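PDB 4KFT: genome packaging NTPase B204 from Sulfolobus turreted icosahedral virus 2, which probably hydrolyses nucleoside triphosphates such as ATP to power the packaging of viral DNA into the capsid. Local coordinates for residues A87-S92 with A129-I134; Q113-A118 with D142-V147; L153-Y158 with Y186-Y191. All blocks are in the same frame, centred on the assembly; numbering follows the deposited sequence.

Contact 1. Residues A87-S92 with A129-I134; sequences ASKLHS and AGLGLI
Ser-92, on the helix 87-92, sends its hydroxyl to the start of the strand segment, where OG donates to Gly-130 O at 2.7 Å. With OG anti to the backbone N (chi1 178°), the hydroxyl leaves the helix on the side facing the loop. The donor approaches the carbonyl tilted 33° from its plane. OG thus has two backbone carbonyls, Gly-130 O and Gly-96 O, as partners. Gly-130 itself adopts positive phi in a Schellman motif, turning the chain from helix into strand while its carbonyl takes the serine hydroxyl.

Leu-131 supplies the apolar half. Its CB points toward the helix, and CG carries the branch point on to two methyls that both lie against Ser-88. CD1 reaches Ser-88 CB at 3.7 Å and Lys-89 N at 3.8 Å, while CD2 lies 3.9 Å from Ser-88 O. Small Ser-88 suits this place because the leucine can press close to the main chain; its own OG bonds back to Leu-84 O. Lys-89 lends only its aliphatic root, CG meeting Ala-129 CB at 3.9 Å, and its NZ forms a salt bridge with Glu-121 OE1. One water donates to both Lys-89 O and Ala-129 O. The helix is thus fixed to the sheet by leucine packing against Ser-88 and by polar links to carbonyls at the turn.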
loop_
_atom_site.group_PDB
_atom_site.type_symbol
_atom_site.label_atom_id
_atom_site.label_comp_id
_atom_site.label_asym_id
_atom_site.label_seq_id
_atom_site.Cartn_x
_atom_site.Cartn_y
_atom_site.Cartn_z
ATOM N N ALA A 87 6.821 -9.731 13.238
ATOM C CA ALA A 87 7.782 -10.424 12.400
ATOM C C ALA A 87 8.448 -9.469 11.418
ATOM O O ALA A 87 9.643 -9.574 11.170
ATOM C CB ALA A 87 7.130 -11.585 11.682
ATOM N N SER A 88 7.681 -8.522 10.883
ATOM C CA SER A 88 8.215 -7.544 9.931
ATOM C C SER A 88 9.260 -6.629 10.571
ATOM O O SER A 88 10.288 -6.339 9.956
ATOM C CB SER A 88 7.093 -6.690 9.323
ATOM O OG SER A 88 6.124 -7.483 8.672
ATOM N N LYS A 89 8.972 -6.153 11.786
ATOM C CA LYS A 89 9.935 -5.389 12.590
ATOM C C LYS A 89 11.261 -6.135 12.779
ATOM O O LYS A 89 12.327 -5.547 12.630
ATOM C CB LYS A 89 9.331 -5.043 13.958
ATOM C CG LYS A 89 8.620 -3.696 13.997
ATOM C CD LYS A 89 7.476 -3.692 14.992
ATOM C CE LYS A 89 7.908 -3.194 16.350
ATOM N NZ LYS A 89 6.734 -3.111 17.247
ATOM N N LEU A 90 11.197 -7.426 13.117
ATOM C CA LEU A 90 12.413 -8.260 13.214
ATOM C C LEU A 90 13.119 -8.430 11.849
ATOM O O LEU A 90 14.334 -8.342 11.767
ATOM C CB LEU A 90 12.104 -9.617 13.860
ATOM C CG LEU A 90 11.710 -9.567 15.339
ATOM C CD1 LEU A 90 11.244 -10.929 15.887
ATOM C CD2 LEU A 90 12.857 -9.023 16.165
ATOM N N HIS A 91 12.340 -8.624 10.786
ATOM C CA HIS A 91 12.844 -8.610 9.405
ATOM C C HIS A 91 13.622 -7.333 9.086
ATOM O O HIS A 91 14.742 -7.373 8.558
ATOM C CB HIS A 91 11.672 -8.739 8.427
ATOM C CG HIS A 91 12.070 -8.682 6.989
ATOM N ND1 HIS A 91 12.025 -9.786 6.166
ATOM C CD2 HIS A 91 12.511 -7.658 6.219
ATOM C CE1 HIS A 91 12.426 -9.445 4.955
ATOM N NE2 HIS A 91 12.726 -8.160 4.961
ATOM N N SER A 92 13.019 -6.194 9.405
ATOM C CA SER A 92 13.641 -4.905 9.145
ATOM C C SER A 92 14.958 -4.731 9.905
ATOM O O SER A 92 15.892 -4.111 9.398
ATOM C CB SER A 92 12.682 -3.769 9.502
ATOM O OG SER A 92 13.316 -2.524 9.279
ATOM N N ALA A 129 10.029 2.026 12.948
ATOM C CA ALA A 129 10.001 0.568 12.862
ATOM C C ALA A 129 10.752 0.072 11.631
ATOM O O ALA A 129 10.887 -1.135 11.429
ATOM C CB ALA A 129 8.578 0.056 12.847
ATOM N N GLY A 130 11.242 1.003 10.820
ATOM C CA GLY A 130 11.994 0.665 9.622
ATOM C C GLY A 130 11.146 -0.041 8.580
ATOM O O GLY A 130 11.613 -0.961 7.901
ATOM N N LEU A 131 9.890 0.375 8.464
ATOM C CA LEU A 131 8.953 -0.297 7.577
ATOM C C LEU A 131 8.127 0.702 6.793
ATOM O O LEU A 131 7.448 1.541 7.373
ATOM C CB LEU A 131 8.018 -1.206 8.375
ATOM C CG LEU A 131 8.610 -2.522 8.898
ATOM C CD1 LEU A 131 7.685 -3.125 9.920
ATOM C CD2 LEU A 131 8.834 -3.499 7.729
ATOM N N GLY A 132 8.213 0.617 5.473
ATOM C CA GLY A 132 7.300 1.317 4.599
ATOM C C GLY A 132 6.056 0.475 4.427
ATOM O O GLY A 132 6.016 -0.696 4.815
ATOM N N LEU A 133 5.028 1.061 3.838
ATOM C CA LEU A 133 3.767 0.365 3.702
ATOM C C LEU A 133 3.246 0.614 2.302
ATOM O O LEU A 133 3.356 1.730 1.794
ATOM C CB LEU A 133 2.795 0.933 4.731
ATOM C CG LEU A 133 1.714 0.125 5.426
ATOM C CD1 LEU A 133 2.318 -1.015 6.247
ATOM C CD2 LEU A 133 0.893 1.073 6.304
ATOM N N ILE A 134 2.722 -0.420 1.649
ATOM C CA ILE A 134 1.875 -0.196 0.491
ATOM C C ILE A 134 0.532 -0.840 0.739
ATOM O O ILE A 134 0.434 -2.049 0.850
ATOM C CB ILE A 134 2.473 -0.727 -0.831
ATOM C CG1 ILE A 134 3.834 -0.092 -1.110
ATOM C CG2 ILE A 134 1.514 -0.423 -1.984
ATOM C CD1 ILE A 134 4.501 -0.585 -2.435
HETATM O O HOH W 1 12.473 -2.843 12.698
#

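Contact 2. Residues Q113-A118 with D142-V147; sequences QKVTPA and DLMPIV
The flat groups that meet Met-144 are the peptide units of Gln-113 and Lys-114, approached through their carbonyl oxygens. The methyl CE of Met-144 stands above the plane of the Gln-113 carbonyl, 3.6 Å from Gln-113 O, and is also raised out of the plane of the next carbonyl, 3.5 Å from Lys-114 O. A methyl beside sulfur is slightly polarised, so two carbonyl oxygens probably make tolerable neighbours for it. The side-chain amide of Gln-113 is turned to other work: NE2 bonds to Tyr-107 O, and only the aliphatic CB joins this contact, 3.9 Å from Met-144 CE.

Met-144 suits its place by length. Beyond CG the chain is extended (chi2 169°, chi3 -171°), which carries SD and CE as far as the carbonyls of the opposing loop. Val-115 also packs on the tip: its CG2 lies 3.8 Å from both Met-144 SD and Met-144 CE, and the two side chains cross obliquely. The same CG2 comes loosely against Ile-146 CD1 at 4.4 Å, so the branched residues make a small apolar patch at the surface, with the methionine as its buried part.

Thr-116 follows as N-cap of the helix 117-124, its OG1 bonded to Ile-119 N. On the 142-147 segment, Ile-146 and Val-147 lie in the helix 145-150 and rest on Leu-123 of the helix 117-124. The contact therefore joins the entrances of these two helices, while Val-147 and Leu-143 reach inward to the strand 131-137.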
loop_
_atom_site.group_PDB
_atom_site.type_symbol
_atom_site.label_atom_id
_atom_site.label_comp_id
_atom_site.label_asym_id
_atom_site.label_seq_id
_atom_site.Cartn_x
_atom_site.Cartn_y
_atom_site.Cartn_z
ATOM N N GLN A 113 -13.337 0.644 11.857
ATOM C CA GLN A 113 -12.730 -0.383 12.703
ATOM C C GLN A 113 -11.922 0.268 13.823
ATOM O O GLN A 113 -11.495 1.402 13.699
ATOM C CB GLN A 113 -11.773 -1.247 11.883
ATOM C CG GLN A 113 -12.282 -2.604 11.477
ATOM C CD GLN A 113 -11.218 -3.395 10.718
ATOM O OE1 GLN A 113 -10.089 -2.923 10.525
ATOM N NE2 GLN A 113 -11.577 -4.598 10.275
ATOM N N LYS A 114 -11.691 -0.468 14.902
ATOM C CA LYS A 114 -10.820 0.001 15.969
ATOM C C LYS A 114 -9.377 0.046 15.481
ATOM O O LYS A 114 -9.043 -0.476 14.411
ATOM C CB LYS A 114 -10.908 -0.940 17.165
ATOM C CG LYS A 114 -10.158 -2.255 16.955
ATOM C CD LYS A 114 -10.781 -3.352 17.793
ATOM C CE LYS A 114 -9.960 -4.648 17.768
ATOM N NZ LYS A 114 -9.608 -5.037 19.175
ATOM N N VAL A 115 -8.516 0.664 16.275
ATOM C CA VAL A 115 -7.106 0.729 15.946
ATOM C C VAL A 115 -6.307 0.111 17.085
ATOM O O VAL A 115 -6.249 0.663 18.181
ATOM C CB VAL A 115 -6.640 2.189 15.657
ATOM C CG1 VAL A 115 -5.171 2.220 15.271
ATOM C CG2 VAL A 115 -7.494 2.821 14.542
ATOM N N THR A 116 -5.724 -1.057 16.822
ATOM C CA THR A 116 -4.824 -1.710 17.755
ATOM C C THR A 116 -3.502 -0.954 17.776
ATOM O O THR A 116 -3.238 -0.142 16.881
ATOM C CB THR A 116 -4.536 -3.148 17.315
ATOM O OG1 THR A 116 -3.883 -3.122 16.039
ATOM C CG2 THR A 116 -5.834 -3.961 17.243
ATOM N N PRO A 117 -2.672 -1.199 18.804
ATOM C CA PRO A 117 -1.320 -0.636 18.882
ATOM C C PRO A 117 -0.473 -0.890 17.643
ATOM O O PRO A 117 0.318 -0.016 17.284
ATOM C CB PRO A 117 -0.715 -1.373 20.089
ATOM C CG PRO A 117 -1.873 -1.582 20.986
ATOM C CD PRO A 117 -3.048 -1.868 20.071
ATOM N N ALA A 118 -0.626 -2.055 17.012
ATOM C CA ALA A 118 0.178 -2.407 15.834
ATOM C C ALA A 118 -0.237 -1.609 14.602
ATOM O O ALA A 118 0.612 -1.087 13.883
ATOM C CB ALA A 118 0.135 -3.943 15.539
ATOM N N ASP A 142 -13.457 2.266 1.716
ATOM C CA ASP A 142 -13.163 1.006 2.437
ATOM C C ASP A 142 -12.227 1.183 3.650
ATOM O O ASP A 142 -12.309 0.437 4.625
ATOM C CB ASP A 142 -12.517 -0.040 1.511
ATOM C CG ASP A 142 -13.502 -0.662 0.537
ATOM O OD1 ASP A 142 -14.708 -0.793 0.871
ATOM O OD2 ASP A 142 -13.063 -1.031 -0.580
ATOM N N LEU A 143 -11.313 2.143 3.550
ATOM C CA LEU A 143 -10.255 2.339 4.528
ATOM C C LEU A 143 -10.583 3.516 5.456
ATOM O O LEU A 143 -11.383 4.381 5.104
ATOM C CB LEU A 143 -8.920 2.584 3.815
ATOM C CG LEU A 143 -8.392 1.506 2.845
ATOM C CD1 LEU A 143 -7.004 1.857 2.343
ATOM C CD2 LEU A 143 -8.380 0.110 3.481
ATOM N N MET A 144 -9.970 3.538 6.638
ATOM C CA MET A 144 -10.179 4.629 7.588
ATOM C C MET A 144 -9.671 5.908 6.976
ATOM O O MET A 144 -8.598 5.902 6.391
ATOM C CB MET A 144 -9.372 4.417 8.863
ATOM C CG MET A 144 -9.642 3.151 9.596
ATOM S SD MET A 144 -8.374 2.926 10.866
ATOM C CE MET A 144 -8.786 1.246 11.387
ATOM N N PRO A 145 -10.410 7.015 7.157
ATOM C CA PRO A 145 -9.926 8.314 6.678
ATOM C C PRO A 145 -8.536 8.630 7.203
ATOM O O PRO A 145 -7.766 9.284 6.501
ATOM C CB PRO A 145 -10.957 9.316 7.234
ATOM C CG PRO A 145 -12.205 8.540 7.331
ATOM C CD PRO A 145 -11.785 7.095 7.680
ATOM N N ILE A 146 -8.196 8.158 8.399
ATOM C CA ILE A 146 -6.853 8.429 8.906
ATOM C C ILE A 146 -5.724 7.777 8.075
ATOM O O ILE A 146 -4.580 8.236 8.121
ATOM C CB ILE A 146 -6.702 8.180 10.435
ATOM C CG1 ILE A 146 -6.778 6.694 10.789
ATOM C CG2 ILE A 146 -7.758 8.992 11.212
ATOM C CD1 ILE A 146 -6.578 6.432 12.257
ATOM N N VAL A 147 -6.046 6.745 7.295
ATOM C CA VAL A 147 -5.058 6.189 6.369
ATOM C C VAL A 147 -4.671 7.225 5.301
ATOM O O VAL A 147 -3.494 7.445 5.044
ATOM C CB VAL A 147 -5.521 4.834 5.738
ATOM C CG1 VAL A 147 -4.629 4.451 4.550
ATOM C CG2 VAL A 147 -5.508 3.718 6.790
#

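Contact 3. Residues L153-Y158 with Y186-Y191; sequences LIIMFY and YHFLIY. With AGS (phosphothiophosphoric acid-adenylate ester), chain F.
Strands 153-156 and 188-191 run antiparallel, their axes 4.7 Å apart, with Ile-154 and Tyr-191, then Met-156 and Leu-189, as hydrogen-bonded pairs whose four N-H...O bonds are nearly straight, that from Ile-154 N to Tyr-191 O at 171°. On one face Met-156 lies alongside Leu-189 and Tyr-191; its chain bends at chi3 (-90°), bringing CE to 3.7 Å from Leu-189 CD2. The flexible thioether lets this methyl turn onto Tyr-191 CB as well, 4.1 Å from CE.

On the other face, Ile-155 CG2 touches Phe-188 CD2 at 3.6 Å, and its CG1 lies beside Ile-190 CG1. Phe-157 points its CB away but brings its ring back, so that Phe-188 CB sits over one face, a CH-pi contact at 4.1 Å from the ring centroid. A water accepts from Tyr-158 N and donates to His-187 O.

Tyr-186 covers the adenine of the AGS that backbone amides of Gly-16, Lys-17 and Ser-18 hold: C5 stands 3.6 Å above its ring centre, and Tyr-186 OH approaches the ribose O4' at 3.1 Å. A broad aromatic residue suits this place. A second AGS touches Tyr-158.

Strand 153-156 bonds on its other edge to strand 6-10, which leads into the probable P-loop. Ile-155 and Phe-188 pack on Leu-20 of helix 17-31, Met-156 meets helix 174-179, and Leu-189 touches strand 198-201.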
loop_
_atom_site.group_PDB
_atom_site.type_symbol
_atom_site.label_atom_id
_atom_site.label_comp_id
_atom_site.label_asym_id
_atom_site.label_seq_id
_atom_site.Cartn_x
_atom_site.Cartn_y
_atom_site.Cartn_z
ATOM N N LEU A 153 1.933 9.148 -0.278
ATOM C CA LEU A 153 1.581 9.106 -1.683
ATOM C C LEU A 153 0.283 8.346 -1.816
ATOM O O LEU A 153 0.156 7.229 -1.323
ATOM C CB LEU A 153 2.658 8.375 -2.496
ATOM C CG LEU A 153 4.041 9.000 -2.670
ATOM C CD1 LEU A 153 5.037 7.985 -3.230
ATOM C CD2 LEU A 153 3.954 10.233 -3.554
ATOM N N ILE A 154 -0.691 8.949 -2.475
ATOM C CA ILE A 154 -1.939 8.256 -2.757
ATOM C C ILE A 154 -2.108 8.116 -4.264
ATOM O O ILE A 154 -1.995 9.093 -4.988
ATOM C CB ILE A 154 -3.130 8.999 -2.161
ATOM C CG1 ILE A 154 -2.938 9.162 -0.653
ATOM C CG2 ILE A 154 -4.431 8.276 -2.474
ATOM C CD1 ILE A 154 -3.997 10.032 -0.000
ATOM N N ILE A 155 -2.342 6.893 -4.725
ATOM C CA ILE A 155 -2.490 6.612 -6.145
ATOM C C ILE A 155 -3.894 6.125 -6.433
ATOM O O ILE A 155 -4.392 5.210 -5.775
ATOM C CB ILE A 155 -1.458 5.566 -6.609
ATOM C CG1 ILE A 155 -0.069 6.195 -6.621
ATOM C CG2 ILE A 155 -1.840 4.983 -7.973
ATOM C CD1 ILE A 155 1.031 5.204 -6.673
ATOM N N MET A 156 -4.535 6.759 -7.407
ATOM C CA MET A 156 -5.921 6.480 -7.751
ATOM C C MET A 156 -6.115 6.201 -9.256
ATOM O O MET A 156 -5.612 6.939 -10.093
ATOM C CB MET A 156 -6.797 7.665 -7.341
ATOM C CG MET A 156 -6.777 7.995 -5.842
ATOM S SD MET A 156 -7.416 9.644 -5.474
ATOM C CE MET A 156 -5.905 10.592 -5.574
ATOM N N PHE A 157 -6.861 5.140 -9.574
ATOM C CA PHE A 157 -7.366 4.894 -10.930
ATOM C C PHE A 157 -8.749 5.514 -11.093
ATOM O O PHE A 157 -9.339 5.993 -10.120
ATOM C CB PHE A 157 -7.408 3.384 -11.248
ATOM C CG PHE A 157 -6.058 2.733 -11.220
ATOM C CD1 PHE A 157 -5.341 2.539 -12.392
ATOM C CD2 PHE A 157 -5.483 2.348 -10.009
ATOM C CE1 PHE A 157 -4.083 1.943 -12.368
ATOM C CE2 PHE A 157 -4.228 1.764 -9.979
ATOM C CZ PHE A 157 -3.524 1.565 -11.164
ATOM N N TYR A 158 -9.255 5.480 -12.321
ATOM C CA TYR A 158 -10.556 6.051 -12.673
ATOM C C TYR A 158 -11.676 5.685 -11.718
ATOM O O TYR A 158 -11.806 4.524 -11.332
ATOM C CB TYR A 158 -10.984 5.602 -14.075
ATOM C CG TYR A 158 -12.465 5.809 -14.369
ATOM C CD1 TYR A 158 -12.924 7.005 -14.913
ATOM C CD2 TYR A 158 -13.401 4.795 -14.130
ATOM C CE1 TYR A 158 -14.271 7.195 -15.199
ATOM C CE2 TYR A 158 -14.747 4.982 -14.388
ATOM C CZ TYR A 158 -15.176 6.187 -14.929
ATOM O OH TYR A 158 -16.503 6.381 -15.214
ATOM N N TYR A 186 -5.820 2.113 -17.190
ATOM C CA TYR A 186 -4.460 1.920 -16.667
ATOM C C TYR A 186 -3.704 3.209 -16.434
ATOM O O TYR A 186 -2.560 3.162 -15.986
ATOM C CB TYR A 186 -3.617 0.996 -17.565
ATOM C CG TYR A 186 -4.309 -0.291 -17.932
ATOM C CD1 TYR A 186 -5.062 -0.988 -16.993
ATOM C CD2 TYR A 186 -4.219 -0.804 -19.218
ATOM C CE1 TYR A 186 -5.701 -2.159 -17.319
ATOM C CE2 TYR A 186 -4.859 -1.977 -19.558
ATOM C CZ TYR A 186 -5.595 -2.654 -18.612
ATOM O OH TYR A 186 -6.232 -3.824 -18.963
ATOM N N HIS A 187 -4.318 4.349 -16.765
ATOM C CA HIS A 187 -3.767 5.653 -16.376
ATOM C C HIS A 187 -4.083 5.844 -14.897
ATOM O O HIS A 187 -5.120 5.376 -14.427
ATOM C CB HIS A 187 -4.414 6.804 -17.144
ATOM C CG HIS A 187 -4.022 6.882 -18.590
ATOM N ND1 HIS A 187 -4.264 5.863 -19.487
ATOM C CD2 HIS A 187 -3.436 7.877 -19.298
ATOM C CE1 HIS A 187 -3.824 6.220 -20.681
ATOM N NE2 HIS A 187 -3.318 7.436 -20.594
ATOM N N PHE A 188 -3.213 6.550 -14.182
ATOM C CA PHE A 188 -3.413 6.773 -12.756
ATOM C C PHE A 188 -2.903 8.115 -12.253
ATOM O O PHE A 188 -1.876 8.631 -12.694
ATOM C CB PHE A 188 -2.817 5.630 -11.918
ATOM C CG PHE A 188 -1.342 5.416 -12.105
ATOM C CD1 PHE A 188 -0.863 4.693 -13.187
ATOM C CD2 PHE A 188 -0.433 5.875 -11.158
ATOM C CE1 PHE A 188 0.512 4.457 -13.353
ATOM C CE2 PHE A 188 0.935 5.633 -11.298
ATOM C CZ PHE A 188 1.408 4.924 -12.394
ATOM N N LEU A 189 -3.644 8.665 -11.307
ATOM C CA LEU A 189 -3.307 9.929 -10.691
ATOM C C LEU A 189 -2.409 9.648 -9.499
ATOM O O LEU A 189 -2.705 8.768 -8.713
ATOM C CB LEU A 189 -4.604 10.584 -10.229
ATOM C CG LEU A 189 -4.649 12.045 -9.829
ATOM C CD1 LEU A 189 -6.083 12.529 -9.972
ATOM C CD2 LEU A 189 -4.161 12.223 -8.401
ATOM N N ILE A 190 -1.307 10.378 -9.372
ATOM C CA ILE A 190 -0.487 10.321 -8.170
ATOM C C ILE A 190 -0.700 11.595 -7.346
ATOM O O ILE A 190 -0.595 12.702 -7.875
ATOM C CB ILE A 190 1.014 10.213 -8.503
ATOM C CG1 ILE A 190 1.310 8.964 -9.322
ATOM C CG2 ILE A 190 1.834 10.198 -7.218
ATOM C CD1 ILE A 190 2.763 8.839 -9.725
ATOM N N TYR A 191 -0.994 11.447 -6.058
ATOM C CA TYR A 191 -1.122 12.602 -5.170
ATOM C C TYR A 191 -0.087 12.568 -4.058
ATOM O O TYR A 191 -0.128 11.709 -3.174
ATOM C CB TYR A 191 -2.523 12.708 -4.574
ATOM C CG TYR A 191 -2.724 13.946 -3.686
ATOM C CD1 TYR A 191 -2.867 15.227 -4.242
ATOM C CD2 TYR A 191 -2.791 13.825 -2.307
ATOM C CE1 TYR A 191 -3.062 16.347 -3.438
ATOM C CE2 TYR A 191 -2.981 14.927 -1.494
ATOM C CZ TYR A 191 -3.113 16.188 -2.063
ATOM O OH TYR A 191 -3.307 17.272 -1.240
HETATM P PB AGS F . -6.223 -5.086 -10.019
HETATM O O1B AGS F . -6.379 -3.562 -9.755
HETATM O O2B AGS F . -7.577 -5.784 -9.818
HETATM O O3B AGS F . -5.192 -5.678 -9.039
HETATM P PA AGS F . -4.631 -6.098 -12.127
HETATM O O1A AGS F . -3.247 -5.610 -11.629
HETATM O O2A AGS F . -4.781 -7.601 -11.800
HETATM O O3A AGS F . -5.820 -5.268 -11.537
HETATM O "O5'" AGS F . -4.639 -5.949 -13.671
HETATM C "C5'" AGS F . -5.718 -6.337 -14.438
HETATM C "C4'" AGS F . -5.476 -6.653 -15.877
HETATM O "O4'" AGS F . -5.143 -5.537 -16.635
HETATM C "C3'" AGS F . -4.341 -7.626 -16.047
HETATM O "O3'" AGS F . -4.611 -8.426 -17.137
HETATM C "C2'" AGS F . -3.228 -6.817 -16.341
HETATM O "O2'" AGS F . -2.375 -7.532 -17.157
HETATM C "C1'" AGS F . -3.794 -5.634 -17.060
HETATM N N9 AGS F . -3.101 -4.432 -16.769
HETATM C C8 AGS F . -3.050 -3.646 -15.688
HETATM N N7 AGS F . -2.201 -2.643 -15.973
HETATM C C5 AGS F . -1.726 -2.792 -17.227
HETATM C C6 AGS F . -0.843 -2.050 -18.010
HETATM N N6 AGS F . -0.223 -0.851 -17.553
HETATM N N1 AGS F . -0.573 -2.495 -19.249
HETATM C C2 AGS F . -1.132 -3.618 -19.729
HETATM N N3 AGS F . -1.978 -4.331 -18.981
HETATM C C4 AGS F . -2.305 -3.944 -17.739
HETATM O O HOH W 2 -7.675 4.545 -14.689
#

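Overall arrangement
Contacts 1 and 3 reach the same mixed sheet, as expected of a P-loop NTPase; contact 2 packs loops and helix starts beside it. Contacts 1 and 3 lie on opposite sides of the chain's centre, their own centres 25 Å apart. Contact 2 lies 18 Å from contact 1 and 21 Å from contact 3, centre to centre, and is linked to both in sequence: strand 131-137 is followed by helix 145-150, which in turn precedes strand 153-156. Nearest atoms of any two contacts stay about 6 to 7 Å apart. Contact 3 carries bound nucleotide, over the ring of Tyr-186; Phe-157 touches Lys-17 of the probable Walker A motif, and its side chain is about 9 Å from the bound magnesium ion.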